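Local structure of regulator of Ty1 transposition protein 107 (Saccharomyces cerevisiae, 3T7K) at residues 19-25 / 45-51; 56-62 / 79-83; 133-137 / 161-166. The protein binds phosphorylated histone H2A through its C-terminal tandem BRCT repeats during the repair of DNA damage. All coordinates share one frame; numbering follows the deposited sequence.

Overall arrangement
Followed from the N terminus, the chain closes three loops one after another, and none nests within or crosses the next. Contact 1 comes first: after the helix 37-45 the chain returns and lays strand 48-50 along strand 23-27 at the edge of the first BRCT sheet. In contact 2, the loop 56-62 entering the next strand meets the loop 79-83 that follows helix 72-77. The two contacts touch, K24 hydrogen-bonding to K59 and N61. Contact 3, in the second BRCT repeat, packs 133-137 on the end of helix 154-163. K134 reaches back to E81 and S79, tying the two repeats together, while contacts 1 and 3 remain about 27 Å apart between centres.

Contact 1. Residues 19-25 / 45-51; sequences PNYDLKA and QLGIKIF
Two aromatic rings frame this pairing, Y21 near its start and F51 at its end. The Y21 ring has the carbonyl O of L46 at its edge, near the ring plane, while CD1 of I48 approaches it obliquely, 3.8 Å from Y21 CD2. The Y21 hydroxyl is hydrogen-bonded to the carbonyl O of I111, and the ring makes an edge-to-face contact with F91. In F51, the carbonyl O of A25 lies in the ring plane at the edge, 3.5 Å from F51 CD2, and F51 CE2 reaches K24 CB. With CG set beside the backbone N (chi1 -55°), the F51 ring turns back alongside the neighbouring strand. Between the rings runs a parallel ladder: L23 N donates to G47 O, K49 N to L23 O, A25 N to K49 O and F51 N to A25 O. This is the beta-alpha-beta unit of a BRCT fold, helix 37-45 joining its strands. A Schellman motif ends that helix, and G47, its C-prime residue, takes positive phi (67°); N20 OD1 sits 3.3 Å from G47 CA. Before the ladder, Y21 N donates to L46 O at 2.9 Å, and a water donates to both P19 O and Q45 O. On the face carrying L23, I48 lies alongside it, pointing the same way, with I48 CG1 4.1 Å from L23 CD1; helix 90-99 covers I48 through F91 and L95.

Contact 2. Residues 56-62 / 79-83; sequences ETDKLNC and SFEPL
L60 presses its CB onto one face of the F80 ring, 3.7 Å from the centroid and 23° off the normal, a CH-pi contact displaced toward the rim at CE2. Its CD1 adds a second touch, 3.5 Å from F80 CZ, while the carbonyl O of C62 meets the ring at its edge, in plane. L83, with CG anti to the backbone N (chi1 175°), brings CD1 to within 3.6 Å of N61 O. Against this close packing stands a polar side bridged by water, no direct hydrogen bond joining the segments anywhere. One water donates to L60 O and accepts from E81 N; a second also donates to L60 O, so two waters grip that carbonyl. Toward solvent, exposed K59 makes a salt bridge from NZ to E81 OE1 at 3.2 Å. E56 OE2 lies 4.1 Å from E81 OE2, an approach that K134, salt-bridged to the same E81 oxygen, would be expected to ease. P82 follows a cis peptide bond and packs on F114 of the second subunit. The loops, one following helix 72-77, meet at the N-terminal ends of strands 62-64 and 85-87 of the first BRCT sheet, with L60 also touching V26 of strand 23-27.

Contact 3. Residues 133-137 / 161-166; sequences TKVFE and LKAHGI
F136 stands between V135 and I166: CG1 of V135 lies over one ring face and CD1 of I166 over the opposite one, both offset toward the rim. The F136 side chain slants across those of L161, H164 and I166. Its CE2 comes 3.9 Å from L161 CD2, its CD2 meets H164 CB at 3.7 Å, and the carbonyl O of H164 sits at the ring edge, near its plane. With chi1 at -66°, CG of F136 lies beside the backbone N, which keeps the ring close to that carbonyl; the same oxygen accepts a hydrogen bond from F136 N at 3.2 Å, the donor nearly in line with C=O (175°). V135 turns CG1 between its backbone N and carbonyl carbon, bringing it 3.6 Å from H164 ND1. That nitrogen is joined to V135 N through one water, while H164 NE2 bonds to the carbonyl of L75, so both ring nitrogens are engaged, which should fix the imidazole's rotation. K134 lays CB 3.3 Å from H164 O, then bends at chi2 and runs past A163 O to a salt bridge with E81 and a hydrogen bond to S79 O. Its backbone N donates to E137 OE1 from above the carboxylate plane. The turn carrying H164 and G165, with G165 as C-prime residue (phi 104°), is a Schellman motif that ends helix 154-163 at the junction of the tandem BRCT repeats.

Contact 1. Residues 19-25 / 45-51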
loop_
_atom_site.group_PDB
_atom_site.type_symbol
_atom_site.label_atom_id
_atom_site.label_comp_id
_atom_site.label_asym_id
_atom_site.label_seq_id
_atom_site.Cartn_x
_atom_site.Cartn_y
_atom_site.Cartn_z
ATOM N N PRO C 19 24.993 3.506 -2.712
ATOM C CA PRO C 19 23.929 3.271 -1.735
ATOM C C PRO C 19 22.569 3.329 -2.395
ATOM O O PRO C 19 22.414 3.902 -3.475
ATOM C CB PRO C 19 24.080 4.447 -0.769
ATOM C CG PRO C 19 24.791 5.483 -1.532
ATOM C CD PRO C 19 25.727 4.748 -2.428
ATOM N N ASN C 20 21.586 2.729 -1.746
ATOM C CA ASN C 20 20.208 2.863 -2.177
ATOM C C ASN C 20 19.463 3.637 -1.112
ATOM O O ASN C 20 19.037 3.064 -0.113
ATOM C CB ASN C 20 19.558 1.499 -2.401
ATOM C CG ASN C 20 18.082 1.611 -2.714
ATOM O OD1 ASN C 20 17.606 2.670 -3.095
ATOM N ND2 ASN C 20 17.349 0.526 -2.537
ATOM N N TYR C 21 19.331 4.939 -1.309
ATOM C CA TYR C 21 18.655 5.776 -0.313
ATOM C C TYR C 21 17.161 5.487 -0.213
ATOM O O TYR C 21 16.542 5.769 0.803
ATOM C CB TYR C 21 18.887 7.258 -0.609
ATOM C CG TYR C 21 20.294 7.697 -0.354
ATOM C CD1 TYR C 21 20.726 7.996 0.930
ATOM C CD2 TYR C 21 21.202 7.798 -1.392
ATOM C CE1 TYR C 21 22.034 8.398 1.164
ATOM C CE2 TYR C 21 22.498 8.189 -1.168
ATOM C CZ TYR C 21 22.913 8.483 0.097
ATOM O OH TYR C 21 24.209 8.889 0.301
ATOM N N ASP C 22 16.592 4.922 -1.270
ATOM C CA ASP C 22 15.181 4.547 -1.268
ATOM C C ASP C 22 14.239 5.715 -0.911
ATOM O O ASP C 22 13.381 5.597 -0.040
ATOM C CB ASP C 22 14.935 3.345 -0.342
ATOM C CG ASP C 22 13.514 2.863 -0.424
ATOM O OD1 ASP C 22 12.811 3.343 -1.350
ATOM O OD2 ASP C 22 13.030 2.074 0.430
ATOM N N LEU C 23 14.385 6.831 -1.617
ATOM C CA LEU C 23 13.566 8.011 -1.365
ATOM C C LEU C 23 12.596 8.220 -2.510
ATOM O O LEU C 23 12.982 8.195 -3.674
ATOM C CB LEU C 23 14.448 9.259 -1.204
ATOM C CG LEU C 23 15.488 9.167 -0.090
ATOM C CD1 LEU C 23 16.264 10.446 -0.001
ATOM C CD2 LEU C 23 14.824 8.868 1.253
ATOM N N LYS C 24 11.329 8.405 -2.174
ATOM C CA LYS C 24 10.343 8.875 -3.139
ATOM C C LYS C 24 9.871 10.225 -2.594
ATOM O O LYS C 24 9.049 10.272 -1.684
ATOM C CB LYS C 24 9.185 7.869 -3.270
ATOM C CG LYS C 24 9.593 6.521 -3.881
ATOM C CD LYS C 24 8.631 5.411 -3.471
ATOM C CE LYS C 24 8.675 5.154 -1.960
ATOM N NZ LYS C 24 7.530 4.313 -1.438
ATOM N N ALA C 25 10.413 11.311 -3.140
ATOM C CA ALA C 25 10.236 12.629 -2.544
ATOM C C ALA C 25 9.456 13.617 -3.422
ATOM O O ALA C 25 9.260 13.395 -4.630
ATOM C CB ALA C 25 11.582 13.220 -2.184
ATOM N N GLN C 45 19.752 6.363 -9.917
ATOM C CA GLN C 45 20.696 5.264 -9.726
ATOM C C GLN C 45 20.980 5.039 -8.247
ATOM O O GLN C 45 21.356 3.945 -7.847
ATOM C CB GLN C 45 21.993 5.517 -10.495
ATOM C CG GLN C 45 21.867 5.258 -11.997
ATOM C CD GLN C 45 21.037 4.021 -12.305
ATOM O OE1 GLN C 45 21.355 2.916 -11.858
ATOM N NE2 GLN C 45 19.957 4.205 -13.060
ATOM N N LEU C 46 20.777 6.078 -7.437
ATOM C CA LEU C 46 21.000 5.984 -6.001
ATOM C C LEU C 46 19.696 5.761 -5.243
ATOM O O LEU C 46 19.647 5.926 -4.027
ATOM C CB LEU C 46 21.707 7.237 -5.471
ATOM C CG LEU C 46 23.088 7.533 -6.074
ATOM C CD1 LEU C 46 23.606 8.910 -5.652
ATOM C CD2 LEU C 46 24.079 6.489 -5.672
ATOM N N GLY C 47 18.646 5.371 -5.957
ATOM C CA GLY C 47 17.366 5.109 -5.327
ATOM C C GLY C 47 16.693 6.349 -4.758
ATOM O O GLY C 47 16.008 6.272 -3.740
ATOM N N ILE C 48 16.913 7.488 -5.399
ATOM C CA ILE C 48 16.202 8.711 -5.078
ATOM C C ILE C 48 15.406 9.155 -6.314
ATOM O O ILE C 48 15.990 9.408 -7.391
ATOM C CB ILE C 48 17.172 9.843 -4.725
ATOM C CG1 ILE C 48 18.081 9.445 -3.563
ATOM C CG2 ILE C 48 16.401 11.104 -4.396
ATOM C CD1 ILE C 48 19.161 10.457 -3.285
ATOM N N LYS C 49 14.086 9.244 -6.151
ATOM C CA LYS C 49 13.163 9.680 -7.202
ATOM C C LYS C 49 12.391 10.876 -6.688
ATOM O O LYS C 49 11.870 10.840 -5.561
ATOM C CB LYS C 49 12.179 8.559 -7.560
ATOM C CG LYS C 49 12.852 7.222 -7.767
ATOM C CD LYS C 49 12.048 6.294 -8.675
ATOM C CE LYS C 49 10.915 5.597 -7.948
ATOM N NZ LYS C 49 10.400 4.455 -8.758
ATOM N N ILE C 50 12.324 11.927 -7.503
ATOM C CA ILE C 50 11.646 13.162 -7.130
ATOM C C ILE C 50 10.474 13.444 -8.068
ATOM O O ILE C 50 10.669 13.658 -9.268
ATOM C CB ILE C 50 12.624 14.341 -7.146
ATOM C CG1 ILE C 50 13.847 13.994 -6.291
ATOM C CG2 ILE C 50 11.960 15.595 -6.636
ATOM C CD1 ILE C 50 14.677 15.194 -5.893
ATOM N N PHE C 51 9.261 13.421 -7.518
ATOM C CA PHE C 51 8.050 13.639 -8.301
ATOM C C PHE C 51 7.689 15.112 -8.315
ATOM O O PHE C 51 8.058 15.870 -7.405
ATOM C CB PHE C 51 6.897 12.807 -7.743
ATOM C CG PHE C 51 7.215 11.351 -7.649
ATOM C CD1 PHE C 51 6.660 10.448 -8.536
ATOM C CD2 PHE C 51 8.102 10.883 -6.692
ATOM C CE1 PHE C 51 6.971 9.097 -8.455
ATOM C CE2 PHE C 51 8.416 9.536 -6.614
ATOM C CZ PHE C 51 7.844 8.647 -7.491
HETATM O O HOH W 1 21.645 2.221 -5.680
#

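Contact 2. Residues 56-62 / 79-83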
loop_
_atom_site.group_PDB
_atom_site.type_symbol
_atom_site.label_atom_id
_atom_site.label_comp_id
_atom_site.label_asym_id
_atom_site.label_seq_id
_atom_site.Cartn_x
_atom_site.Cartn_y
_atom_site.Cartn_z
ATOM N N GLU C 56 -1.255 9.901 -4.644
ATOM C CA GLU C 56 -1.429 8.931 -3.567
ATOM C C GLU C 56 -0.856 7.553 -3.874
ATOM O O GLU C 56 -0.489 6.813 -2.963
ATOM C CB GLU C 56 -2.904 8.796 -3.169
ATOM C CG GLU C 56 -3.419 9.905 -2.265
ATOM C CD GLU C 56 -4.582 9.451 -1.399
ATOM O OE1 GLU C 56 -5.708 9.332 -1.924
ATOM O OE2 GLU C 56 -4.364 9.201 -0.195
ATOM N N THR C 57 -0.781 7.191 -5.146
ATOM C CA THR C 57 -0.362 5.832 -5.465
ATOM C C THR C 57 1.115 5.711 -5.831
ATOM O O THR C 57 1.549 4.662 -6.294
ATOM C CB THR C 57 -1.269 5.171 -6.538
ATOM O OG1 THR C 57 -1.250 5.945 -7.741
ATOM C CG2 THR C 57 -2.701 5.068 -6.027
ATOM N N ASP C 58 1.885 6.777 -5.627
ATOM C CA ASP C 58 3.340 6.690 -5.787
ATOM C C ASP C 58 3.998 6.431 -4.437
ATOM O O ASP C 58 5.201 6.178 -4.359
ATOM C CB ASP C 58 3.922 7.959 -6.409
ATOM C CG ASP C 58 3.523 8.131 -7.855
ATOM O OD1 ASP C 58 3.112 7.133 -8.483
ATOM O OD2 ASP C 58 3.627 9.265 -8.364
ATOM N N LYS C 59 3.196 6.531 -3.380
ATOM C CA LYS C 59 3.633 6.196 -2.032
ATOM C C LYS C 59 4.884 6.970 -1.635
ATOM O O LYS C 59 5.877 6.385 -1.203
ATOM C CB LYS C 59 3.880 4.690 -1.926
ATOM C CG LYS C 59 2.607 3.857 -1.989
ATOM C CD LYS C 59 1.656 4.245 -0.859
ATOM C CE LYS C 59 0.371 3.438 -0.906
ATOM N NZ LYS C 59 -0.581 3.851 0.164
ATOM N N LEU C 60 4.839 8.288 -1.791
ATOM C CA LEU C 60 5.962 9.121 -1.399
ATOM C C LEU C 60 6.297 8.857 0.062
ATOM O O LEU C 60 5.418 8.519 0.852
ATOM C CB LEU C 60 5.634 10.592 -1.602
ATOM C CG LEU C 60 5.082 10.915 -2.988
ATOM C CD1 LEU C 60 4.598 12.366 -3.053
ATOM C CD2 LEU C 60 6.110 10.643 -4.047
ATOM N N ASN C 61 7.570 8.999 0.420
ATOM C CA ASN C 61 7.978 8.779 1.801
ATOM C C ASN C 61 8.894 9.884 2.305
ATOM O O ASN C 61 9.386 9.831 3.423
ATOM C CB ASN C 61 8.654 7.405 1.952
ATOM C CG ASN C 61 9.936 7.279 1.129
ATOM O OD1 ASN C 61 10.494 8.271 0.673
ATOM N ND2 ASN C 61 10.403 6.044 0.937
ATOM N N CYS C 62 9.113 10.900 1.483
ATOM C CA CYS C 62 10.114 11.901 1.795
ATOM C C CYS C 62 9.711 13.288 1.328
ATOM O O CYS C 62 9.012 13.451 0.332
ATOM C CB CYS C 62 11.440 11.498 1.132
ATOM S SG CYS C 62 12.809 12.632 1.396
ATOM N N SER C 79 0.725 13.634 5.518
ATOM C CA SER C 79 -0.156 12.479 5.376
ATOM C C SER C 79 0.445 11.399 4.477
ATOM O O SER C 79 -0.290 10.610 3.887
ATOM C CB SER C 79 -1.513 12.878 4.806
ATOM O OG SER C 79 -1.323 13.437 3.523
ATOM N N PHE C 80 1.769 11.360 4.362
ATOM C CA PHE C 80 2.391 10.243 3.671
ATOM C C PHE C 80 2.205 8.977 4.518
ATOM O O PHE C 80 1.963 9.056 5.731
ATOM C CB PHE C 80 3.868 10.525 3.394
ATOM C CG PHE C 80 4.101 11.539 2.310
ATOM C CD1 PHE C 80 3.039 12.092 1.618
ATOM C CD2 PHE C 80 5.382 11.927 1.974
ATOM C CE1 PHE C 80 3.256 13.033 0.615
ATOM C CE2 PHE C 80 5.614 12.858 0.982
ATOM C CZ PHE C 80 4.542 13.415 0.296
ATOM N N GLU C 81 2.324 7.813 3.887
ATOM C CA GLU C 81 1.970 6.552 4.528
ATOM C C GLU C 81 3.079 5.487 4.482
ATOM O O GLU C 81 2.973 4.496 3.752
ATOM C CB GLU C 81 0.698 6.020 3.877
ATOM C CG GLU C 81 -0.496 6.984 4.030
ATOM C CD GLU C 81 -1.704 6.560 3.207
ATOM O OE1 GLU C 81 -1.692 5.431 2.663
ATOM O OE2 GLU C 81 -2.659 7.360 3.096
ATOM N N PRO C 82 4.140 5.676 5.275
ATOM C CA PRO C 82 4.311 6.825 6.160
ATOM C C PRO C 82 5.266 7.843 5.574
ATOM O O PRO C 82 5.891 7.589 4.537
ATOM C CB PRO C 82 4.964 6.195 7.384
ATOM C CG PRO C 82 5.887 5.138 6.762
ATOM C CD PRO C 82 5.168 4.642 5.515
ATOM N N LEU C 83 5.399 8.980 6.250
ATOM C CA LEU C 83 6.493 9.890 5.965
ATOM C C LEU C 83 7.686 9.320 6.692
ATOM O O LEU C 83 7.593 9.012 7.870
ATOM C CB LEU C 83 6.211 11.295 6.489
ATOM C CG LEU C 83 7.368 12.289 6.346
ATOM C CD1 LEU C 83 7.641 12.634 4.876
ATOM C CD2 LEU C 83 7.086 13.552 7.141
HETATM O O HOH W 2 2.813 8.149 1.129
HETATM O O HOH W 3 5.705 5.972 2.576
#

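Contact 3. Residues 133-137 / 161-166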
loop_
_atom_site.group_PDB
_atom_site.type_symbol
_atom_site.label_atom_id
_atom_site.label_comp_id
_atom_site.label_asym_id
_atom_site.label_seq_id
_atom_site.Cartn_x
_atom_site.Cartn_y
_atom_site.Cartn_z
ATOM N N THR C 133 -4.858 6.009 11.160
ATOM C CA THR C 133 -5.880 7.023 10.945
ATOM C C THR C 133 -5.236 8.323 10.491
ATOM O O THR C 133 -4.025 8.515 10.659
ATOM C CB THR C 133 -6.673 7.300 12.237
ATOM O OG1 THR C 133 -5.766 7.705 13.274
ATOM C CG2 THR C 133 -7.401 6.051 12.684
ATOM N N LYS C 134 -6.043 9.206 9.909
ATOM C CA LYS C 134 -5.602 10.570 9.629
ATOM C C LYS C 134 -6.024 11.504 10.768
ATOM O O LYS C 134 -6.897 11.177 11.549
ATOM C CB LYS C 134 -6.162 11.068 8.306
ATOM C CG LYS C 134 -5.833 10.206 7.138
ATOM C CD LYS C 134 -4.344 10.195 6.863
ATOM C CE LYS C 134 -4.092 9.508 5.530
ATOM N NZ LYS C 134 -2.661 9.198 5.323
ATOM N N VAL C 135 -5.386 12.663 10.846
ATOM C CA VAL C 135 -5.466 13.503 12.023
ATOM C C VAL C 135 -6.921 13.955 12.257
ATOM O O VAL C 135 -7.406 13.902 13.373
ATOM C CB VAL C 135 -4.497 14.710 11.922
ATOM C CG1 VAL C 135 -4.788 15.525 10.673
ATOM C CG2 VAL C 135 -4.577 15.586 13.176
ATOM N N PHE C 136 -7.626 14.344 11.199
ATOM C CA PHE C 136 -9.012 14.807 11.367
ATOM C C PHE C 136 -9.975 13.654 11.523
ATOM O O PHE C 136 -11.021 13.768 12.172
ATOM C CB PHE C 136 -9.430 15.680 10.207
ATOM C CG PHE C 136 -8.685 16.959 10.137
ATOM C CD1 PHE C 136 -8.823 17.905 11.134
ATOM C CD2 PHE C 136 -7.851 17.226 9.081
ATOM C CE1 PHE C 136 -8.139 19.096 11.070
ATOM C CE2 PHE C 136 -7.160 18.416 9.010
ATOM C CZ PHE C 136 -7.302 19.348 10.011
ATOM N N GLU C 137 -9.606 12.529 10.926
ATOM C CA GLU C 137 -10.366 11.321 11.107
ATOM C C GLU C 137 -10.331 10.911 12.573
ATOM O O GLU C 137 -11.367 10.570 13.152
ATOM C CB GLU C 137 -9.805 10.220 10.210
ATOM C CG GLU C 137 -10.328 8.866 10.540
ATOM C CD GLU C 137 -9.721 7.782 9.688
ATOM O OE1 GLU C 137 -8.718 8.040 8.974
ATOM O OE2 GLU C 137 -10.266 6.667 9.743
ATOM N N LEU C 161 -7.059 19.236 3.188
ATOM C CA LEU C 161 -7.924 18.717 4.247
ATOM C C LEU C 161 -8.373 17.294 3.959
ATOM O O LEU C 161 -8.536 16.486 4.866
ATOM C CB LEU C 161 -9.158 19.612 4.420
ATOM C CG LEU C 161 -8.930 21.026 4.972
ATOM C CD1 LEU C 161 -10.245 21.836 5.025
ATOM C CD2 LEU C 161 -8.300 20.960 6.348
ATOM N N LYS C 162 -8.620 16.990 2.697
ATOM C CA LYS C 162 -9.060 15.651 2.359
ATOM C C LYS C 162 -7.871 14.704 2.490
ATOM O O LYS C 162 -8.032 13.536 2.866
ATOM C CB LYS C 162 -9.662 15.612 0.953
ATOM C CG LYS C 162 -11.048 16.224 0.874
ATOM C CD LYS C 162 -11.577 16.244 -0.558
ATOM C CE LYS C 162 -11.005 17.416 -1.348
ATOM N NZ LYS C 162 -11.563 17.486 -2.731
ATOM N N ALA C 163 -6.670 15.208 2.216
ATOM C CA ALA C 163 -5.479 14.365 2.380
ATOM C C ALA C 163 -5.363 13.958 3.834
ATOM O O ALA C 163 -4.742 12.950 4.149
ATOM C CB ALA C 163 -4.207 15.088 1.917
ATOM N N HIS C 164 -5.994 14.728 4.726
ATOM C CA HIS C 164 -5.823 14.496 6.152
ATOM C C HIS C 164 -7.089 13.950 6.821
ATOM O O HIS C 164 -7.298 14.118 8.026
ATOM C CB HIS C 164 -5.314 15.761 6.867
ATOM C CG HIS C 164 -3.836 15.985 6.733
ATOM N ND1 HIS C 164 -2.911 15.374 7.559
ATOM C CD2 HIS C 164 -3.123 16.761 5.882
ATOM C CE1 HIS C 164 -1.695 15.756 7.215
ATOM N NE2 HIS C 164 -1.795 16.600 6.201
ATOM N N GLY C 165 -7.927 13.290 6.030
ATOM C CA GLY C 165 -9.001 12.493 6.582
ATOM C C GLY C 165 -10.395 13.095 6.512
ATOM O O GLY C 165 -11.354 12.482 6.954
ATOM N N ILE C 166 -10.509 14.299 5.975
ATOM C CA ILE C 166 -11.824 14.888 5.735
ATOM C C ILE C 166 -12.453 14.336 4.437
ATOM O O ILE C 166 -11.864 14.413 3.359
ATOM C CB ILE C 166 -11.725 16.429 5.720
ATOM C CG1 ILE C 166 -11.171 16.902 7.072
ATOM C CG2 ILE C 166 -13.088 17.066 5.408
ATOM C CD1 ILE C 166 -11.463 18.364 7.412
HETATM O O HOH W 4 -3.292 13.020 8.814
#